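Local coordinates for pectate lyase II (Xanthomonas campestris pv. campestris, PDB 2QY1), which probably cleaves pectate, the de-esterified backbone of pectin, by beta-elimination, as a secreted lyase of polysaccharide lyase family 1, at residues Asn93-Ile98 with Glu125-Trp130; Gly109-Asp114 with Gly147-Asp152; Trp264-Asn269 with Ala287-Trp292. The protein carries 2 engineered substitutions. All coordinates share one frame; numbering follows the deposited sequence.

Interactions 1, 2 and 3 join different parts of one parallel beta-helix and illustrate three kinds of contact. Interaction 1 pairs equivalent corners of two successive coils by backbone hydrogen bonds. Interaction 2 joins two loops that arise from the same pair of coils further along, its segments alternating with those of interaction 1 in the sequence; their centres are 25 Å apart and their nearest atoms about 12 Å. Its aspartates resemble the acidic, calcium-binding region of related pectate lyases, so it probably lies closest to the active site. Interaction 3, in a later coil, has no hydrogen bond across its segments and rests on van der Waals packing; its centre is 31 Å from each of the others, and no two contacts touch.

Interaction 1 (Asn93-Ile98 with Glu125-Trp130); sequences NAHNVI and EPSKIW
The carbonyl oxygen of V97 is gripped by two groups of the neighbouring coil: W130 N donates a nearly straight hydrogen bond to V97 O at 2.9 Å (167° at the hydrogen), and the CA-H of I129 closes on the same oxygen, with CA of I129 3.3 Å from V97 O. Towards the corner, V97 N donates to K128 O at 3.1 Å, and one step earlier N96 N donates to S127 O at 3.1 Å. Two consecutive carbonyls thus serve two consecutive amides where both segments turn a corner, at N96 and K128. Such in-register parallel pairing is the hallmark of the beta-helix of polysaccharide lyase family 1, in which like positions stack coil upon coil. V97 and I129 lie side by side, CB of V97 meeting CD1 of I129 at 3.8 Å; I98 and W130 do likewise, with I98 CD1 at the edge of the indole, 3.7 Å from CE3 of W130. At the corner, the N96 amide turns to T10 and D73, and the K128 ammonium to the carbonyl of A7. The polar side-chain contact belongs to H95. With CG beside its own backbone N (chi1 -48°), the imidazole brings ND1 within 2.6 Å of S127 OG, a hydrogen bond made at the ring edge, while NE2 donates to N93 OD1 at 2.7 Å, tilted slightly from the ring plane. Bonded through both nitrogens, the imidazole has its rotation fixed: ND1 links it to S127 of the other segment, and NE2 steadies it from its own side.

Interaction 2 (Gly109-Asp114 with Gly147-Asp152); sequences GGEDAD and GDASFD
G110 opens the contact by laying its backbone against the other loop: its CA comes within 3.3 Å of A149 O, an approach that the lack of a side chain permits, since a CB on G110 would clash with that oxygen. Its amide does not reach that loop directly; a water accepts from G110 N at 2.8 Å and donates to S150 O. The G110 carbonyl turns inward, taking a hydrogen bond from A113 N at 2.9 Å, and also lies against the backbone leading into D152, without a bond to its amide. At E111 the chain enters a short 3-10 segment. Here CB of E111 touches CB of A149 at 3.7 Å, and a second water bridges E111 N to A149 O, while the side chain runs on extended beyond CG. At the carbonyl of E111 two acceptors meet: CG of D152 stands anti to its backbone N (chi1 178°), which leaves OD2 of D152 3.2 Å from E111 O with no bond between them. A third water mediates, donating to E111 O and, weakly, to OD1 of D152. These loops project from neighbouring coils of the parallel beta-helix, and acidic residues gathered in such a place are consistent with the calcium-binding region of family 1 pectate lyases. A113, centre of an inverse gamma turn, packs its CB 4.0 Å from D152 N, and its carbonyl oxygen lies 3.4 Å from CB of D152; a fourth water spans A113 O and D152 N. D114 comes last; because it has two conformers, the approach of its OD1 to D152 OD1, at 3.0 Å, is doubtful, and D156 adds a further acidic group beside it.

Interaction 3 (Trp264-Asn269 with Ala287-Trp292); sequences WDLINN and ANATNW
W264 and L266, alternate residues of the strand 263-267 in a late coil of the parallel beta-helix, project toward the chain that leaves the short strand 287-288 through a type I turn from A289 to W292. Between their side chains lies a notch, and the methyl group of A289 is the bump that looks into it. CB of A289 settles against the indole of W264, 3.8 Å from NE1 and 3.9 Å from CZ2, and stands 4.2 Å from CD1 of L266. Further out, CH2 at the rim of the W264 ring meets CB of A287 at 3.9 Å. The indole gets there because CG of W264 sits between the backbone N and the carbonyl carbon (chi1 44°). L266 is the second bump, and its hollow is the angle between the main chain and the ring of W292: its CD1 presses on the former, 3.5 Å from the C atom of W292, while CD2 reaches the edge of the W292 indole, 4.0 Å from CE3. The same indole also touches V253, and the F246 ring meets it at about 45°. V253 also touches W264, so both tryptophans pack on the strand 245-255. No hydrogen bond joins the two segments; W264 NE1 makes a weak one to I293 O, just past the turn. Above one face of the W292 ring, offset toward its rim, stands the carbonyl oxygen of A289, the acceptor of the W292 N hydrogen bond that closes the turn.

Interaction 1 (Asn93-Ile98 with Glu125-Trp130)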
ATOM      1  N   ASN A  93     -16.576  -1.055  10.099  1.00 20.14           N
ATOM      2  CA  ASN A  93     -16.189  -1.330  11.480  1.00 20.47           C
ATOM      3  C   ASN A  93     -15.390  -2.633  11.571  1.00 20.61           C
ATOM      4  O   ASN A  93     -15.867  -3.641  12.099  1.00 20.70           O
ATOM      5  CB  ASN A  93     -17.438  -1.375  12.371  1.00 20.66           C
ATOM      6  CG  ASN A  93     -17.116  -1.278  13.852  1.00 21.00           C
ATOM      7  OD1 ASN A  93     -16.003  -0.925  14.247  1.00 20.76           O
ATOM      8  ND2 ASN A  93     -18.102  -1.589  14.683  1.00 21.59           N
ATOM      9  N   ALA A  94     -14.169  -2.593  11.050  1.00 20.56           N
ATOM     10  CA  ALA A  94     -13.326  -3.775  10.918  1.00 20.87           C
ATOM     11  C   ALA A  94     -11.937  -3.470  11.459  1.00 21.01           C
ATOM     12  O   ALA A  94     -11.259  -2.573  10.958  1.00 20.93           O
ATOM     13  CB  ALA A  94     -13.247  -4.198   9.453  1.00 20.74           C
ATOM     14  N   HIS A  95     -11.513  -4.219  12.477  1.00 21.15           N
ATOM     15  CA  HIS A  95     -10.268  -3.921  13.184  1.00 21.16           C
ATOM     16  C   HIS A  95      -9.397  -5.154  13.406  1.00 21.10           C
ATOM     17  O   HIS A  95      -9.898  -6.277  13.436  1.00 20.81           O
ATOM     18  CB  HIS A  95     -10.577  -3.242  14.523  1.00 21.55           C
ATOM     19  CG  HIS A  95     -11.559  -2.119  14.412  1.00 22.06           C
ATOM     20  ND1 HIS A  95     -11.209  -0.866  13.959  1.00 22.79           N
ATOM     21  CD2 HIS A  95     -12.887  -2.069  14.672  1.00 22.77           C
ATOM     22  CE1 HIS A  95     -12.275  -0.087  13.959  1.00 22.75           C
ATOM     23  NE2 HIS A  95     -13.307  -0.793  14.384  1.00 23.23           N
ATOM     24  N   ASN A  96      -8.091  -4.932  13.559  1.00 20.77           N
ATOM     25  CA  ASN A  96      -7.128  -6.002  13.845  1.00 20.55           C
ATOM     26  C   ASN A  96      -7.083  -7.050  12.728  1.00 20.47           C
ATOM     27  O   ASN A  96      -7.515  -8.194  12.899  1.00 19.91           O
ATOM     28  CB  ASN A  96      -7.407  -6.638  15.217  1.00 20.58           C
ATOM     29  CG  ASN A  96      -6.314  -7.589  15.656  1.00 20.53           C
ATOM     30  OD1 ASN A  96      -5.131  -7.361  15.399  1.00 20.28           O
ATOM     31  ND2 ASN A  96      -6.706  -8.667  16.324  1.00 20.47           N
ATOM     32  N   VAL A  97      -6.562  -6.630  11.579  1.00 20.51           N
ATOM     33  CA  VAL A  97      -6.544  -7.453  10.373  1.00 20.49           C
ATOM     34  C   VAL A  97      -5.125  -7.531   9.815  1.00 20.72           C
ATOM     35  O   VAL A  97      -4.444  -6.510   9.700  1.00 21.09           O
ATOM     36  CB  VAL A  97      -7.513  -6.894   9.291  1.00 20.52           C
ATOM     37  CG1 VAL A  97      -7.384  -7.667   7.974  1.00 20.69           C
ATOM     38  CG2 VAL A  97      -8.954  -6.922   9.789  1.00 20.11           C
ATOM     39  N   ILE A  98      -4.687  -8.745   9.490  1.00 20.46           N
ATOM     40  CA  ILE A  98      -3.395  -8.967   8.846  1.00 20.55           C
ATOM     41  C   ILE A  98      -3.616  -9.509   7.442  1.00 20.75           C
ATOM     42  O   ILE A  98      -4.385 -10.452   7.247  1.00 20.60           O
ATOM     43  CB  ILE A  98      -2.505  -9.963   9.643  1.00 20.43           C
ATOM     44  CG1 ILE A  98      -2.161  -9.401  11.027  1.00 20.47           C
ATOM     45  CG2 ILE A  98      -1.217 -10.299   8.860  1.00 20.45           C
ATOM     46  CD1 ILE A  98      -1.325 -10.346  11.894  1.00 20.29           C
ATOM     47  N   GLU A 125     -14.581   2.993  10.650  1.00 20.49           N
ATOM     48  CA  GLU A 125     -13.314   3.072   9.921  1.00 20.58           C
ATOM     49  C   GLU A 125     -12.357   1.986  10.407  1.00 20.32           C
ATOM     50  O   GLU A 125     -12.142   1.857  11.615  1.00 20.51           O
ATOM     51  CB  GLU A 125     -12.656   4.445  10.107  1.00 20.72           C
ATOM     52  CG  GLU A 125     -13.501   5.645   9.684  1.00 21.16           C
ATOM     53  CD  GLU A 125     -14.402   6.162  10.791  1.00 22.07           C
ATOM     54  OE1 GLU A 125     -13.952   6.221  11.953  1.00 21.99           O
ATOM     55  OE2 GLU A 125     -15.561   6.525  10.492  1.00 22.59           O
ATOM     56  N   PRO A 126     -11.793   1.191   9.476  1.00 20.03           N
ATOM     57  CA  PRO A 126     -10.808   0.178   9.861  1.00 19.97           C
ATOM     58  C   PRO A 126      -9.600   0.742  10.614  1.00 20.05           C
ATOM     59  O   PRO A 126      -9.160   1.860  10.343  1.00 20.01           O
ATOM     60  CB  PRO A 126     -10.378  -0.419   8.515  1.00 19.92           C
ATOM     61  CG  PRO A 126     -11.567  -0.202   7.626  1.00 19.65           C
ATOM     62  CD  PRO A 126     -12.068   1.152   8.029  1.00 19.88           C
ATOM     63  N   SER A 127      -9.090  -0.041  11.561  1.00 20.04           N
ATOM     64  CA  SER A 127      -7.923   0.337  12.357  1.00 20.07           C
ATOM     65  C   SER A 127      -7.141  -0.901  12.774  1.00 19.97           C
ATOM     66  O   SER A 127      -7.687  -2.005  12.800  1.00 19.68           O
ATOM     67  CB  SER A 127      -8.328   1.155  13.589  1.00 20.21           C
ATOM     68  OG  SER A 127      -9.035   0.373  14.532  1.00 20.17           O
ATOM     69  N   LYS A 128      -5.868  -0.695  13.109  1.00 19.90           N
ATOM     70  CA  LYS A 128      -4.931  -1.776  13.409  1.00 20.06           C
ATOM     71  C   LYS A 128      -4.913  -2.780  12.260  1.00 19.71           C
ATOM     72  O   LYS A 128      -5.406  -3.902  12.385  1.00 19.63           O
ATOM     73  CB  LYS A 128      -5.227  -2.453  14.761  1.00 20.31           C
ATOM     74  CG  LYS A 128      -5.252  -1.521  15.997  1.00 21.92           C
ATOM     75  CD  LYS A 128      -4.145  -0.450  16.009  1.00 24.54           C
ATOM     76  CE  LYS A 128      -2.773  -1.015  16.352  1.00 25.50           C
ATOM     77  NZ  LYS A 128      -1.765   0.061  16.643  1.00 25.67           N
ATOM     78  N   ILE A 129      -4.364  -2.347  11.129  1.00 19.51           N
ATOM     79  CA  ILE A 129      -4.230  -3.201   9.955  1.00 19.20           C
ATOM     80  C   ILE A 129      -2.746  -3.379   9.641  1.00 19.26           C
ATOM     81  O   ILE A 129      -1.976  -2.418   9.690  1.00 19.12           O
ATOM     82  CB  ILE A 129      -4.962  -2.617   8.707  1.00 19.17           C
ATOM     83  CG1 ILE A 129      -6.361  -2.066   9.058  1.00 19.43           C
ATOM     84  CG2 ILE A 129      -5.008  -3.650   7.564  1.00 19.22           C
ATOM     85  CD1 ILE A 129      -7.392  -3.098   9.550  1.00 19.31           C
ATOM     86  N   TRP A 130      -2.349  -4.611   9.337  1.00 19.02           N
ATOM     87  CA  TRP A 130      -0.974  -4.905   8.968  1.00 19.15           C
ATOM     88  C   TRP A 130      -0.937  -5.522   7.581  1.00 19.19           C
ATOM     89  O   TRP A 130      -1.361  -6.662   7.391  1.00 19.27           O
ATOM     90  CB  TRP A 130      -0.334  -5.852   9.990  1.00 18.98           C
ATOM     91  CG  TRP A 130       1.164  -6.000   9.859  1.00 19.19           C
ATOM     92  CD1 TRP A 130       2.048  -5.079   9.358  1.00 19.24           C
ATOM     93  CD2 TRP A 130       1.955  -7.121  10.286  1.00 19.17           C
ATOM     94  NE1 TRP A 130       3.335  -5.567   9.432  1.00 19.28           N
ATOM     95  CE2 TRP A 130       3.306  -6.815   9.996  1.00 18.80           C
ATOM     96  CE3 TRP A 130       1.651  -8.358  10.878  1.00 19.26           C
ATOM     97  CZ2 TRP A 130       4.355  -7.703  10.276  1.00 19.40           C
ATOM     98  CZ3 TRP A 130       2.695  -9.241  11.156  1.00 19.33           C
ATOM     99  CH2 TRP A 130       4.033  -8.905  10.857  1.00 19.28           C
TER
HETATM  100  O   HOH W   1     -15.000   2.222  13.606  1.00 24.41           O

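Interaction 2 (Gly109-Asp114 with Gly147-Asp152)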
ATOM      1  N   GLY A 109     -11.100  -5.704 -13.682  1.00 18.19           N
ATOM      2  CA  GLY A 109     -11.973  -4.666 -13.140  1.00 18.27           C
ATOM      3  C   GLY A 109     -11.637  -3.243 -13.536  1.00 18.36           C
ATOM      4  O   GLY A 109     -12.478  -2.355 -13.409  1.00 18.02           O
ATOM      5  N   GLY A 110     -10.408  -3.023 -14.002  1.00 18.46           N
ATOM      6  CA  GLY A 110      -9.962  -1.690 -14.404  1.00 18.78           C
ATOM      7  C   GLY A 110      -9.926  -0.758 -13.213  1.00 18.97           C
ATOM      8  O   GLY A 110      -9.164  -0.977 -12.275  1.00 18.85           O
ATOM      9  N   GLU A 111     -10.776   0.265 -13.238  1.00 19.36           N
ATOM     10  CA  GLU A 111     -10.889   1.192 -12.111  1.00 20.03           C
ATOM     11  C   GLU A 111     -11.333   0.477 -10.826  1.00 20.07           C
ATOM     12  O   GLU A 111     -11.073   0.949  -9.721  1.00 19.92           O
ATOM     13  CB  GLU A 111     -11.840   2.342 -12.454  1.00 20.33           C
ATOM     14  CG  GLU A 111     -11.574   3.601 -11.646  1.00 22.27           C
ATOM     15  CD  GLU A 111     -12.299   4.827 -12.174  1.00 23.79           C
ATOM     16  OE1 GLU A 111     -13.166   4.696 -13.063  1.00 24.11           O
ATOM     17  OE2 GLU A 111     -11.994   5.935 -11.687  1.00 26.06           O
ATOM     18  N   ASP A 112     -11.978  -0.675 -10.984  1.00 20.47           N
ATOM     19  CA  ASP A 112     -12.411  -1.502  -9.851  1.00 20.90           C
ATOM     20  C   ASP A 112     -11.406  -2.583  -9.444  1.00 21.62           C
ATOM     21  O   ASP A 112     -11.671  -3.366  -8.526  1.00 21.86           O
ATOM     22  CB  ASP A 112     -13.766  -2.134 -10.166  1.00 20.80           C
ATOM     23  CG  ASP A 112     -14.831  -1.096 -10.458  1.00 20.58           C
ATOM     24  OD1 ASP A 112     -14.910  -0.098  -9.708  1.00 21.27           O
ATOM     25  OD2 ASP A 112     -15.578  -1.271 -11.437  1.00 20.37           O
ATOM     26  N   ALA A 113     -10.259  -2.621 -10.115  1.00 22.11           N
ATOM     27  CA  ALA A 113      -9.241  -3.645  -9.860  1.00 22.94           C
ATOM     28  C   ALA A 113      -8.305  -3.298  -8.694  1.00 23.33           C
ATOM     29  O   ALA A 113      -7.086  -3.243  -8.864  1.00 24.12           O
ATOM     30  CB  ALA A 113      -8.436  -3.921 -11.135  1.00 22.69           C
ATOM     31  N   ASP A 114      -8.872  -3.057  -7.515  0.50 23.50           N
ATOM     32  CA  ASP A 114      -8.065  -2.732  -6.339  0.50 23.57           C
ATOM     33  C   ASP A 114      -7.472  -4.001  -5.740  0.50 23.44           C
ATOM     34  O   ASP A 114      -8.176  -4.992  -5.545  0.50 23.43           O
ATOM     35  CB  ASP A 114      -8.888  -1.973  -5.291  0.50 23.66           C
ATOM     36  CG  ASP A 114      -8.061  -0.945  -4.523  0.50 23.72           C
ATOM     37  OD1 ASP A 114      -8.572   0.176  -4.304  0.50 24.08           O
ATOM     38  OD2 ASP A 114      -6.910  -1.247  -4.139  0.50 23.17           O
ATOM     39  N   GLY A 147      -9.496   4.384 -20.770  1.00 22.81           N
ATOM     40  CA  GLY A 147      -9.296   5.672 -20.122  1.00 23.62           C
ATOM     41  C   GLY A 147      -7.988   5.646 -19.358  1.00 24.21           C
ATOM     42  O   GLY A 147      -6.966   5.184 -19.873  1.00 24.49           O
ATOM     43  N   ASP A 148      -8.025   6.117 -18.117  1.00 24.51           N
ATOM     44  CA  ASP A 148      -6.839   6.151 -17.266  1.00 24.91           C
ATOM     45  C   ASP A 148      -6.720   4.876 -16.422  1.00 24.24           C
ATOM     46  O   ASP A 148      -5.797   4.737 -15.615  1.00 24.41           O
ATOM     47  CB  ASP A 148      -6.888   7.389 -16.355  1.00 25.49           C
ATOM     48  CG  ASP A 148      -7.200   8.678 -17.117  1.00 27.58           C
ATOM     49  OD1 ASP A 148      -6.851   8.779 -18.317  1.00 29.97           O
ATOM     50  OD2 ASP A 148      -7.793   9.600 -16.512  1.00 29.77           O
ATOM     51  N   ALA A 149      -7.638   3.936 -16.640  1.00 23.39           N
ATOM     52  CA  ALA A 149      -7.868   2.852 -15.694  1.00 22.33           C
ATOM     53  C   ALA A 149      -7.786   1.444 -16.291  1.00 21.76           C
ATOM     54  O   ALA A 149      -8.781   0.714 -16.303  1.00 21.24           O
ATOM     55  CB  ALA A 149      -9.219   3.057 -15.006  1.00 22.55           C
ATOM     56  N   SER A 150      -6.604   1.058 -16.772  1.00 20.94           N
ATOM     57  CA  SER A 150      -6.380  -0.321 -17.213  1.00 20.57           C
ATOM     58  C   SER A 150      -6.313  -1.242 -15.997  1.00 20.46           C
ATOM     59  O   SER A 150      -6.688  -2.417 -16.068  1.00 20.25           O
ATOM     60  CB  SER A 150      -5.101  -0.436 -18.051  1.00 20.41           C
ATOM     61  OG  SER A 150      -5.206   0.332 -19.237  1.00 20.10           O
ATOM     62  N   PHE A 151      -5.814  -0.689 -14.892  1.00 20.34           N
ATOM     63  CA  PHE A 151      -5.826  -1.328 -13.578  1.00 20.73           C
ATOM     64  C   PHE A 151      -6.109  -0.254 -12.523  1.00 21.42           C
ATOM     65  O   PHE A 151      -6.274   0.915 -12.872  1.00 21.29           O
ATOM     66  CB  PHE A 151      -4.497  -2.052 -13.319  1.00 20.29           C
ATOM     67  CG  PHE A 151      -4.230  -3.170 -14.292  1.00 19.82           C
ATOM     68  CD1 PHE A 151      -4.716  -4.455 -14.047  1.00 18.53           C
ATOM     69  CD2 PHE A 151      -3.527  -2.929 -15.472  1.00 18.79           C
ATOM     70  CE1 PHE A 151      -4.487  -5.489 -14.957  1.00 19.02           C
ATOM     71  CE2 PHE A 151      -3.298  -3.953 -16.390  1.00 18.88           C
ATOM     72  CZ  PHE A 151      -3.777  -5.236 -16.130  1.00 19.15           C
ATOM     73  N   ASP A 152      -6.197  -0.644 -11.252  1.00 22.19           N
ATOM     74  CA  ASP A 152      -6.493   0.315 -10.176  1.00 23.54           C
ATOM     75  C   ASP A 152      -5.383   0.346  -9.120  1.00 23.56           C
ATOM     76  O   ASP A 152      -4.217   0.148  -9.446  1.00 23.88           O
ATOM     77  CB  ASP A 152      -7.871   0.034  -9.555  1.00 24.04           C
ATOM     78  CG  ASP A 152      -8.206   0.967  -8.388  1.00 26.61           C
ATOM     79  OD1 ASP A 152      -8.297   0.472  -7.248  1.00 29.40           O
ATOM     80  OD2 ASP A 152      -8.376   2.190  -8.601  1.00 28.05           O
TER
HETATM   81  O   HOH W   2      -8.145  -4.530 -14.716  1.00  7.86           O
HETATM   82  O   HOH W   3     -11.614   0.707 -16.258  1.00 19.75           O
HETATM   83  O   HOH W   4     -11.523   0.842  -7.062  1.00 28.22           O
HETATM   84  O   HOH W   5      -5.018  -3.533 -10.245  1.00 18.26           O

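Interaction 3 (Trp264-Asn269 with Ala287-Trp292)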
ATOM      1  N   TRP A 264       6.725  17.799   4.616  1.00 22.46           N
ATOM      2  CA  TRP A 264       7.621  16.678   4.904  1.00 22.33           C
ATOM      3  C   TRP A 264       8.765  17.005   5.860  1.00 22.17           C
ATOM      4  O   TRP A 264       9.299  18.117   5.861  1.00 22.25           O
ATOM      5  CB  TRP A 264       8.176  16.069   3.610  1.00 22.28           C
ATOM      6  CG  TRP A 264       8.634  17.072   2.595  1.00 22.26           C
ATOM      7  CD1 TRP A 264       9.804  17.771   2.599  1.00 22.34           C
ATOM      8  CD2 TRP A 264       7.927  17.480   1.417  1.00 22.32           C
ATOM      9  NE1 TRP A 264       9.873  18.594   1.498  1.00 22.40           N
ATOM     10  CE2 TRP A 264       8.733  18.433   0.755  1.00 22.51           C
ATOM     11  CE3 TRP A 264       6.692  17.129   0.855  1.00 22.41           C
ATOM     12  CZ2 TRP A 264       8.343  19.044  -0.441  1.00 22.44           C
ATOM     13  CZ3 TRP A 264       6.303  17.739  -0.334  1.00 22.28           C
ATOM     14  CH2 TRP A 264       7.128  18.683  -0.970  1.00 22.38           C
ATOM     15  N   ASP A 265       9.117  16.011   6.673  1.00 21.99           N
ATOM     16  CA  ASP A 265      10.270  16.058   7.560  1.00 21.76           C
ATOM     17  C   ASP A 265      11.282  15.040   7.029  1.00 21.70           C
ATOM     18  O   ASP A 265      11.071  13.826   7.127  1.00 21.71           O
ATOM     19  CB  ASP A 265       9.842  15.712   8.993  1.00 21.90           C
ATOM     20  CG  ASP A 265      10.877  16.103  10.040  1.00 21.84           C
ATOM     21  OD1 ASP A 265      12.078  16.199   9.714  1.00 22.20           O
ATOM     22  OD2 ASP A 265      10.484  16.305  11.209  1.00 22.04           O
ATOM     23  N   LEU A 266      12.365  15.549   6.448  1.00 21.46           N
ATOM     24  CA  LEU A 266      13.356  14.718   5.764  1.00 21.33           C
ATOM     25  C   LEU A 266      14.616  14.528   6.600  1.00 21.38           C
ATOM     26  O   LEU A 266      15.200  15.499   7.078  1.00 21.14           O
ATOM     27  CB  LEU A 266      13.722  15.335   4.408  1.00 21.26           C
ATOM     28  CG  LEU A 266      12.677  15.336   3.285  1.00 21.10           C
ATOM     29  CD1 LEU A 266      13.001  16.409   2.255  1.00 20.50           C
ATOM     30  CD2 LEU A 266      12.578  13.977   2.617  1.00 20.37           C
ATOM     31  N   ILE A 267      15.021  13.271   6.786  1.00 21.47           N
ATOM     32  CA  ILE A 267      16.271  12.950   7.486  1.00 21.60           C
ATOM     33  C   ILE A 267      16.897  11.664   6.947  1.00 21.54           C
ATOM     34  O   ILE A 267      16.199  10.671   6.716  1.00 21.45           O
ATOM     35  CB  ILE A 267      16.102  12.800   9.038  1.00 21.76           C
ATOM     36  CG1 ILE A 267      14.872  13.542   9.583  1.00 22.03           C
ATOM     37  CG2 ILE A 267      17.372  13.256   9.764  1.00 21.99           C
ATOM     38  CD1 ILE A 267      13.586  12.723   9.579  1.00 21.66           C
ATOM     39  N   ASN A 268      18.213  11.703   6.740  1.00 21.46           N
ATOM     40  CA  ASN A 268      19.036  10.515   6.452  1.00 21.46           C
ATOM     41  C   ASN A 268      18.672   9.697   5.208  1.00 21.43           C
ATOM     42  O   ASN A 268      19.032   8.523   5.112  1.00 21.30           O
ATOM     43  CB  ASN A 268      19.107   9.592   7.684  1.00 21.41           C
ATOM     44  CG  ASN A 268      19.817  10.234   8.861  1.00 21.48           C
ATOM     45  OD1 ASN A 268      20.674  11.104   8.693  1.00 21.87           O
ATOM     46  ND2 ASN A 268      19.467   9.798  10.066  1.00 21.42           N
ATOM     47  N   ASN A 269      17.974  10.311   4.257  1.00 21.56           N
ATOM     48  CA  ASN A 269      17.615   9.621   3.018  1.00 21.72           C
ATOM     49  C   ASN A 269      18.822   9.431   2.109  1.00 21.81           C
ATOM     50  O   ASN A 269      19.608  10.357   1.919  1.00 21.95           O
ATOM     51  CB  ASN A 269      16.505  10.374   2.277  1.00 21.59           C
ATOM     52  CG  ASN A 269      15.201  10.404   3.053  1.00 21.35           C
ATOM     53  OD1 ASN A 269      14.808  11.442   3.583  1.00 21.11           O
ATOM     54  ND2 ASN A 269      14.530   9.262   3.129  1.00 20.32           N
ATOM     55  N   ALA A 287       5.083  21.868  -4.796  1.00 27.06           N
ATOM     56  CA  ALA A 287       6.427  21.927  -4.230  1.00 26.25           C
ATOM     57  C   ALA A 287       7.236  20.695  -4.624  1.00 25.69           C
ATOM     58  O   ALA A 287       6.707  19.580  -4.665  1.00 25.44           O
ATOM     59  CB  ALA A 287       6.366  22.064  -2.714  1.00 26.32           C
ATOM     60  N   ASN A 288       8.511  20.913  -4.930  1.00 24.91           N
ATOM     61  CA  ASN A 288       9.463  19.836  -5.191  1.00 24.29           C
ATOM     62  C   ASN A 288      10.627  19.926  -4.209  1.00 23.92           C
ATOM     63  O   ASN A 288      11.246  20.983  -4.070  1.00 23.78           O
ATOM     64  CB  ASN A 288       9.994  19.914  -6.629  1.00 24.17           C
ATOM     65  CG  ASN A 288       8.997  19.406  -7.667  1.00 24.19           C
ATOM     66  OD1 ASN A 288       8.057  18.669  -7.354  1.00 23.42           O
ATOM     67  ND2 ASN A 288       9.216  19.790  -8.920  1.00 23.42           N
ATOM     68  N   ALA A 289      10.926  18.818  -3.534  1.00 23.43           N
ATOM     69  CA  ALA A 289      12.035  18.764  -2.579  1.00 23.13           C
ATOM     70  C   ALA A 289      13.382  18.597  -3.291  1.00 22.96           C
ATOM     71  O   ALA A 289      14.125  17.648  -3.028  1.00 22.81           O
ATOM     72  CB  ALA A 289      11.809  17.641  -1.571  1.00 23.05           C
ATOM     73  N   THR A 290      13.689  19.536  -4.187  1.00 22.86           N
ATOM     74  CA  THR A 290      14.868  19.458  -5.055  1.00 22.84           C
ATOM     75  C   THR A 290      16.179  19.421  -4.264  1.00 22.78           C
ATOM     76  O   THR A 290      17.140  18.766  -4.672  1.00 22.81           O
ATOM     77  CB  THR A 290      14.880  20.620  -6.085  1.00 22.92           C
ATOM     78  OG1 THR A 290      13.636  20.638  -6.797  1.00 22.90           O
ATOM     79  CG2 THR A 290      16.015  20.463  -7.089  1.00 23.12           C
ATOM     80  N   ASN A 291      16.203  20.112  -3.129  1.00 22.69           N
ATOM     81  CA  ASN A 291      17.396  20.169  -2.285  1.00 22.73           C
ATOM     82  C   ASN A 291      17.284  19.329  -1.013  1.00 22.74           C
ATOM     83  O   ASN A 291      18.172  19.368  -0.156  1.00 22.61           O
ATOM     84  CB  ASN A 291      17.738  21.620  -1.961  1.00 22.67           C
ATOM     85  CG  ASN A 291      18.141  22.399  -3.191  1.00 22.72           C
ATOM     86  OD1 ASN A 291      19.201  22.160  -3.765  1.00 22.80           O
ATOM     87  ND2 ASN A 291      17.292  23.327  -3.611  1.00 22.73           N
ATOM     88  N   TRP A 292      16.191  18.575  -0.908  1.00 22.88           N
ATOM     89  CA  TRP A 292      15.947  17.649   0.208  1.00 23.01           C
ATOM     90  C   TRP A 292      15.865  18.348   1.569  1.00 23.15           C
ATOM     91  O   TRP A 292      16.342  17.829   2.583  1.00 23.17           O
ATOM     92  CB  TRP A 292      16.976  16.509   0.204  1.00 23.02           C
ATOM     93  CG  TRP A 292      16.877  15.684  -1.036  1.00 23.19           C
ATOM     94  CD1 TRP A 292      17.519  15.903  -2.223  1.00 23.30           C
ATOM     95  CD2 TRP A 292      16.054  14.530  -1.230  1.00 23.19           C
ATOM     96  NE1 TRP A 292      17.156  14.945  -3.141  1.00 23.38           N
ATOM     97  CE2 TRP A 292      16.258  14.090  -2.558  1.00 23.26           C
ATOM     98  CE3 TRP A 292      15.170  13.818  -0.409  1.00 23.32           C
ATOM     99  CZ2 TRP A 292      15.612  12.969  -3.084  1.00 22.99           C
ATOM    100  CZ3 TRP A 292      14.526  12.702  -0.934  1.00 23.17           C
ATOM    101  CH2 TRP A 292      14.751  12.292  -2.259  1.00 23.23           C
TER